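Local structure of methyltransferase WBDD (4AZS) at residues Y57-R62 / L227-N232; T167-L172 / M218-N223. The protein appears to act as a bifunctional kinase and methyltransferase that regulates the chain length of the O antigen in Escherichia coli O9a. One frame throughout, in Å; residues are numbered along the deposited sequence.

Interaction 1 of 2, residues Y57-R62 / L227-N232; sequences YDNLSR and LINDFN
Asn59 and Asn229 meet amide to amide, the helix residue offering its ND2 and the turn residue its OD1. The gap from Asn59 ND2 to Asn229 OD1 is 3.2 Å, yet the angle is too poor for a hydrogen bond. The two amide planes are turned 65° apart. Both groups have better or additional engagements: Asn229 ND2 bonds to Glu55 OE2 one turn back along the helix, and Asn229 OD1 takes a weak bond from Gln56. On Asn59 the other end of the amide is used within the helix, where Arg62 NH1 donates to Asn59 OD1 at 3.2 Å, tilted 26° from the carbonyl plane. With CG beside the backbone N (chi1 -70°), the Asn59 side chain lies between the turn and this arginine. The backbone carbonyl of Asn59 faces Asn232 more loosely, Asn59 O standing 4.0 Å from Asn232 ND2.

One residue on, Leu60 works through its branch tip. Its CD1 comes within 4.4 Å of Leu227 CD2, a light apolar touch, and within 4.2 Å of Asn232 OD1. That oxygen is bonded to Arg225 NH2 of the same hairpin, while the amide nitrogen lies against the helix. Arg62 does not touch the hairpin; its bond helps orient the Asn59 amide.

On the far side the chain folds back through a type I turn, with Phe231 N bonded to Ile228 O and Ile228 N to Phe231 O. This is a beta hairpin with a two-residue loop, resting on helix 47-64 of the methyltransferase fold, while Ile228 and Phe231 reach Trp318 and Val320 of the five-stranded sheet on the kinase side, consistent with a joint between the two catalytic parts.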
# COMPACT_ATOMS: atom_id res chain seq x y z
N TYR A 57 -25.30 -29.21 40.04
CA TYR A 57 -24.36 -29.52 41.12
C TYR A 57 -24.87 -30.73 41.94
O TYR A 57 -24.13 -31.69 42.12
CB TYR A 57 -24.12 -28.33 42.03
CG TYR A 57 -23.17 -28.65 43.18
CD1 TYR A 57 -23.63 -29.24 44.37
CD2 TYR A 57 -21.81 -28.43 43.04
CE1 TYR A 57 -22.75 -29.56 45.40
CE2 TYR A 57 -20.94 -28.75 44.04
CZ TYR A 57 -21.40 -29.32 45.21
OH TYR A 57 -20.48 -29.62 46.17
N ASP A 58 -26.12 -30.70 42.39
CA ASP A 58 -26.67 -31.77 43.23
C ASP A 58 -26.69 -33.09 42.49
O ASP A 58 -26.30 -34.13 43.05
CB ASP A 58 -28.10 -31.44 43.69
CG ASP A 58 -28.16 -30.31 44.67
OD1 ASP A 58 -27.14 -30.01 45.29
OD2 ASP A 58 -29.24 -29.71 44.84
N ASN A 59 -27.13 -33.08 41.22
CA ASN A 59 -27.15 -34.30 40.43
C ASN A 59 -25.77 -34.90 40.37
O ASN A 59 -25.59 -36.10 40.52
CB ASN A 59 -27.61 -34.03 38.98
CG ASN A 59 -29.08 -33.68 38.89
OD1 ASN A 59 -29.84 -33.90 39.84
ND2 ASN A 59 -29.48 -33.13 37.75
N LEU A 60 -24.77 -34.09 40.11
CA LEU A 60 -23.45 -34.68 39.88
C LEU A 60 -22.86 -35.07 41.23
O LEU A 60 -22.15 -36.06 41.34
CB LEU A 60 -22.54 -33.71 39.14
CG LEU A 60 -21.13 -34.25 38.81
CD1 LEU A 60 -21.14 -35.51 37.96
CD2 LEU A 60 -20.42 -33.13 38.09
N SER A 61 -23.15 -34.29 42.26
CA SER A 61 -22.63 -34.62 43.57
C SER A 61 -23.26 -35.95 44.07
O SER A 61 -22.58 -36.78 44.65
CB SER A 61 -22.93 -33.51 44.58
OG SER A 61 -22.45 -33.89 45.85
N ARG A 62 -24.56 -36.11 43.83
CA ARG A 62 -25.23 -37.36 44.12
C ARG A 62 -24.57 -38.51 43.37
O ARG A 62 -24.26 -39.53 43.96
CB ARG A 62 -26.71 -37.28 43.75
CG ARG A 62 -27.60 -38.43 44.28
CD ARG A 62 -29.11 -38.22 43.99
NE ARG A 62 -29.52 -36.82 44.20
CZ ARG A 62 -29.93 -35.94 43.26
NH1 ARG A 62 -30.06 -36.29 41.98
NH2 ARG A 62 -30.21 -34.68 43.61
N LEU A 227 -25.07 -37.12 31.16
CA LEU A 227 -25.60 -36.32 32.20
C LEU A 227 -27.03 -35.94 31.84
O LEU A 227 -27.29 -34.91 31.28
CB LEU A 227 -24.76 -35.06 32.31
CG LEU A 227 -23.30 -35.21 32.70
CD1 LEU A 227 -22.57 -33.90 32.58
CD2 LEU A 227 -23.18 -35.77 34.07
N ILE A 228 -27.95 -36.80 32.22
CA ILE A 228 -29.36 -36.67 31.92
C ILE A 228 -30.00 -36.81 33.30
O ILE A 228 -29.53 -37.60 34.11
CB ILE A 228 -29.76 -37.82 30.97
CG1 ILE A 228 -29.23 -37.58 29.57
CG2 ILE A 228 -31.27 -38.01 30.91
CD1 ILE A 228 -29.32 -38.82 28.71
N ASN A 229 -31.04 -36.05 33.59
CA ASN A 229 -31.40 -35.82 35.01
C ASN A 229 -31.69 -37.13 35.74
O ASN A 229 -31.40 -37.28 36.93
CB ASN A 229 -32.54 -34.78 35.16
CG ASN A 229 -32.04 -33.32 35.04
OD1 ASN A 229 -30.85 -33.05 34.85
ND2 ASN A 229 -32.96 -32.38 35.13
N ASP A 230 -32.16 -38.09 34.96
CA ASP A 230 -32.56 -39.38 35.41
C ASP A 230 -31.44 -40.45 35.32
O ASP A 230 -31.60 -41.58 35.78
CB ASP A 230 -33.65 -39.75 34.41
CG ASP A 230 -34.44 -40.93 34.81
OD1 ASP A 230 -34.41 -41.26 36.02
OD2 ASP A 230 -35.10 -41.53 33.92
N PHE A 231 -30.36 -40.12 34.63
CA PHE A 231 -29.34 -41.11 34.30
C PHE A 231 -28.00 -40.43 34.21
O PHE A 231 -27.75 -39.66 33.29
CB PHE A 231 -29.62 -41.72 32.92
CG PHE A 231 -28.78 -42.94 32.60
CD1 PHE A 231 -29.12 -44.15 33.09
CD2 PHE A 231 -27.63 -42.84 31.82
CE1 PHE A 231 -28.36 -45.28 32.81
CE2 PHE A 231 -26.85 -43.96 31.54
CZ PHE A 231 -27.22 -45.18 32.01
N ASN A 232 -27.11 -40.72 35.16
CA ASN A 232 -25.87 -40.00 35.26
C ASN A 232 -24.74 -41.00 35.47
O ASN A 232 -24.55 -41.54 36.57
CB ASN A 232 -25.97 -38.99 36.39
CG ASN A 232 -24.78 -38.08 36.48
OD1 ASN A 232 -23.62 -38.53 36.42
ND2 ASN A 232 -25.03 -36.82 36.65

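Interaction 2 of 2, residues T167-L172 / M218-N223; sequences TQAVIL and MYLVSN
Val170 and Val221 form a hydrogen-bonded pair at one end of this antiparallel ladder, exchanging two backbone bonds: Val170 N to Val221 O at 2.8 Å, and Val221 N back to Val170 O. Leu172 and Tyr219 make the second such pair, with Tyr219 N reaching Leu172 O at 2.7 Å. Ile171 and Leu220 form the non-hydrogen-bonded pair between them, and CA-H...O contacts add to the zip, among them Ile171 CA to Tyr219 O at 3.3 Å.

On the face carrying Ile171 and Leu220, the two branches of the isoleucine part company. Its CG1 lies 3.7 Å from Leu220 CD1, a methyl brought round by chi1 -179° and chi2 60°. CG2 instead meets the thioether of Met218, 3.7 Å from Met218 SD, where that chain bends at its last torsion. On the other face Val170 CB lies 4.2 Å from Val221 CB.

Where the strands end, Ser222 takes over from the backbone: its OG donates to Gln168 O at 2.6 Å, arriving 37° out of the carbonyl plane. The same OG also accepts from the backbone N of His224 and of Arg225, so three bonds grip it. Just beyond, a water accepts from Asn223 N and donates to Thr167 O.

Farther out, Gln56 of helix 47-64 packs on both Ile171 and Leu220, and Cys198 packs on Val221. Strand 137-141 bonds the other edge of 169-173, and strand 200-207 that of 216-222. This is the junction of strand 5 with antiparallel strand 7 in a class I (Rossmann-like) methyltransferase sheet. Its chemistry implies a sheet interior: ladder and flanking strands share the backbone polar groups, mostly apolar side chains lie on both faces, and a hydroxyl and a water finish the polar end.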
# COMPACT_ATOMS: atom_id res chain seq x y z
N THR A 167 -12.44 -32.34 33.26
CA THR A 167 -13.48 -32.31 34.28
C THR A 167 -14.48 -33.41 34.05
O THR A 167 -14.40 -34.10 33.07
CB THR A 167 -14.23 -30.97 34.21
OG1 THR A 167 -14.82 -30.83 32.91
CG2 THR A 167 -13.27 -29.79 34.48
N GLN A 168 -15.46 -33.55 34.92
CA GLN A 168 -16.56 -34.47 34.67
C GLN A 168 -17.73 -33.79 33.95
O GLN A 168 -18.51 -34.47 33.26
CB GLN A 168 -17.03 -35.05 35.99
CG GLN A 168 -16.03 -36.01 36.59
CD GLN A 168 -15.86 -37.25 35.73
OE1 GLN A 168 -16.80 -37.91 35.40
NE2 GLN A 168 -14.67 -37.50 35.32
N ALA A 169 -17.86 -32.48 34.12
CA ALA A 169 -18.98 -31.72 33.57
C ALA A 169 -18.60 -30.27 33.44
O ALA A 169 -17.81 -29.74 34.22
CB ALA A 169 -20.19 -31.82 34.45
N VAL A 170 -19.17 -29.65 32.43
CA VAL A 170 -18.99 -28.22 32.16
C VAL A 170 -20.33 -27.59 31.91
O VAL A 170 -21.15 -28.15 31.15
CB VAL A 170 -18.08 -27.98 30.93
CG1 VAL A 170 -17.73 -26.51 30.81
CG2 VAL A 170 -16.81 -28.78 31.09
N ILE A 171 -20.56 -26.44 32.53
CA ILE A 171 -21.75 -25.64 32.29
C ILE A 171 -21.33 -24.33 31.68
O ILE A 171 -20.49 -23.62 32.27
CB ILE A 171 -22.52 -25.43 33.61
CG1 ILE A 171 -23.01 -26.76 34.08
CG2 ILE A 171 -23.73 -24.52 33.42
CD1 ILE A 171 -23.63 -26.66 35.46
N LEU A 172 -21.88 -24.03 30.50
CA LEU A 172 -21.57 -22.82 29.77
C LEU A 172 -22.83 -22.04 29.48
O LEU A 172 -23.79 -22.61 29.02
CB LEU A 172 -20.89 -23.16 28.43
CG LEU A 172 -19.59 -23.94 28.62
CD1 LEU A 172 -19.18 -24.53 27.28
CD2 LEU A 172 -18.47 -23.10 29.20
N MET A 218 -27.69 -21.85 27.93
CA MET A 218 -26.81 -22.54 28.85
C MET A 218 -26.77 -24.01 28.44
O MET A 218 -27.82 -24.64 28.30
CB MET A 218 -27.38 -22.42 30.26
CG MET A 218 -26.53 -23.07 31.30
SD MET A 218 -27.02 -22.84 33.03
CE MET A 218 -26.57 -21.14 33.24
N TYR A 219 -25.56 -24.53 28.26
CA TYR A 219 -25.30 -25.91 27.91
C TYR A 219 -24.59 -26.66 29.02
O TYR A 219 -23.78 -26.11 29.73
CB TYR A 219 -24.42 -25.95 26.67
CG TYR A 219 -25.16 -25.50 25.41
CD1 TYR A 219 -26.01 -26.38 24.71
CD2 TYR A 219 -25.10 -24.17 24.98
CE1 TYR A 219 -26.72 -25.94 23.60
CE2 TYR A 219 -25.81 -23.74 23.86
CZ TYR A 219 -26.58 -24.63 23.19
OH TYR A 219 -27.27 -24.17 22.14
N LEU A 220 -24.93 -27.92 29.15
CA LEU A 220 -24.26 -28.86 30.00
C LEU A 220 -23.45 -29.77 29.08
O LEU A 220 -24.00 -30.37 28.15
CB LEU A 220 -25.30 -29.68 30.73
CG LEU A 220 -24.79 -30.72 31.70
CD1 LEU A 220 -23.96 -30.14 32.82
CD2 LEU A 220 -25.98 -31.45 32.27
N VAL A 221 -22.16 -29.86 29.31
CA VAL A 221 -21.25 -30.53 28.35
C VAL A 221 -20.41 -31.54 29.12
O VAL A 221 -20.03 -31.29 30.27
CB VAL A 221 -20.34 -29.49 27.72
CG1 VAL A 221 -19.31 -30.09 26.82
CG2 VAL A 221 -21.13 -28.42 27.00
N SER A 222 -20.10 -32.68 28.53
CA SER A 222 -19.16 -33.61 29.17
C SER A 222 -18.43 -34.44 28.18
O SER A 222 -18.97 -34.84 27.10
CB SER A 222 -19.87 -34.56 30.15
OG SER A 222 -18.91 -35.39 30.82
N ASN A 223 -17.17 -34.72 28.52
CA ASN A 223 -16.39 -35.65 27.71
C ASN A 223 -16.27 -37.02 28.38
O ASN A 223 -15.57 -37.88 27.88
CB ASN A 223 -15.02 -35.10 27.35
CG ASN A 223 -15.00 -34.35 26.03
OD1 ASN A 223 -15.99 -34.26 25.31
ND2 ASN A 223 -13.87 -33.74 25.75
O HOH W 1 -16.27 -33.37 30.98

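Interactions 1 and 2 are neighbours, their centres 12 Å apart, and the second is nested within the chain loop closed by the first. The buried one, 167-172 with 218-223, joins two adjacent inner strands toward one end of the methyltransferase sheet through regular backbone bonds. The partly buried one, 57-62 with 227-232, has no hydrogen bond across it and relies on amides near solvent and a thin leucine touch. They merge at Leu227: its CD1 packs 3.7 Å from Ala169 CB, and its CB near Leu220 CD2, while Leu60 CD2 also reaches Ala169 CB. Strand 216-222 leads, after a short link, into the hairpin at the partly buried contact.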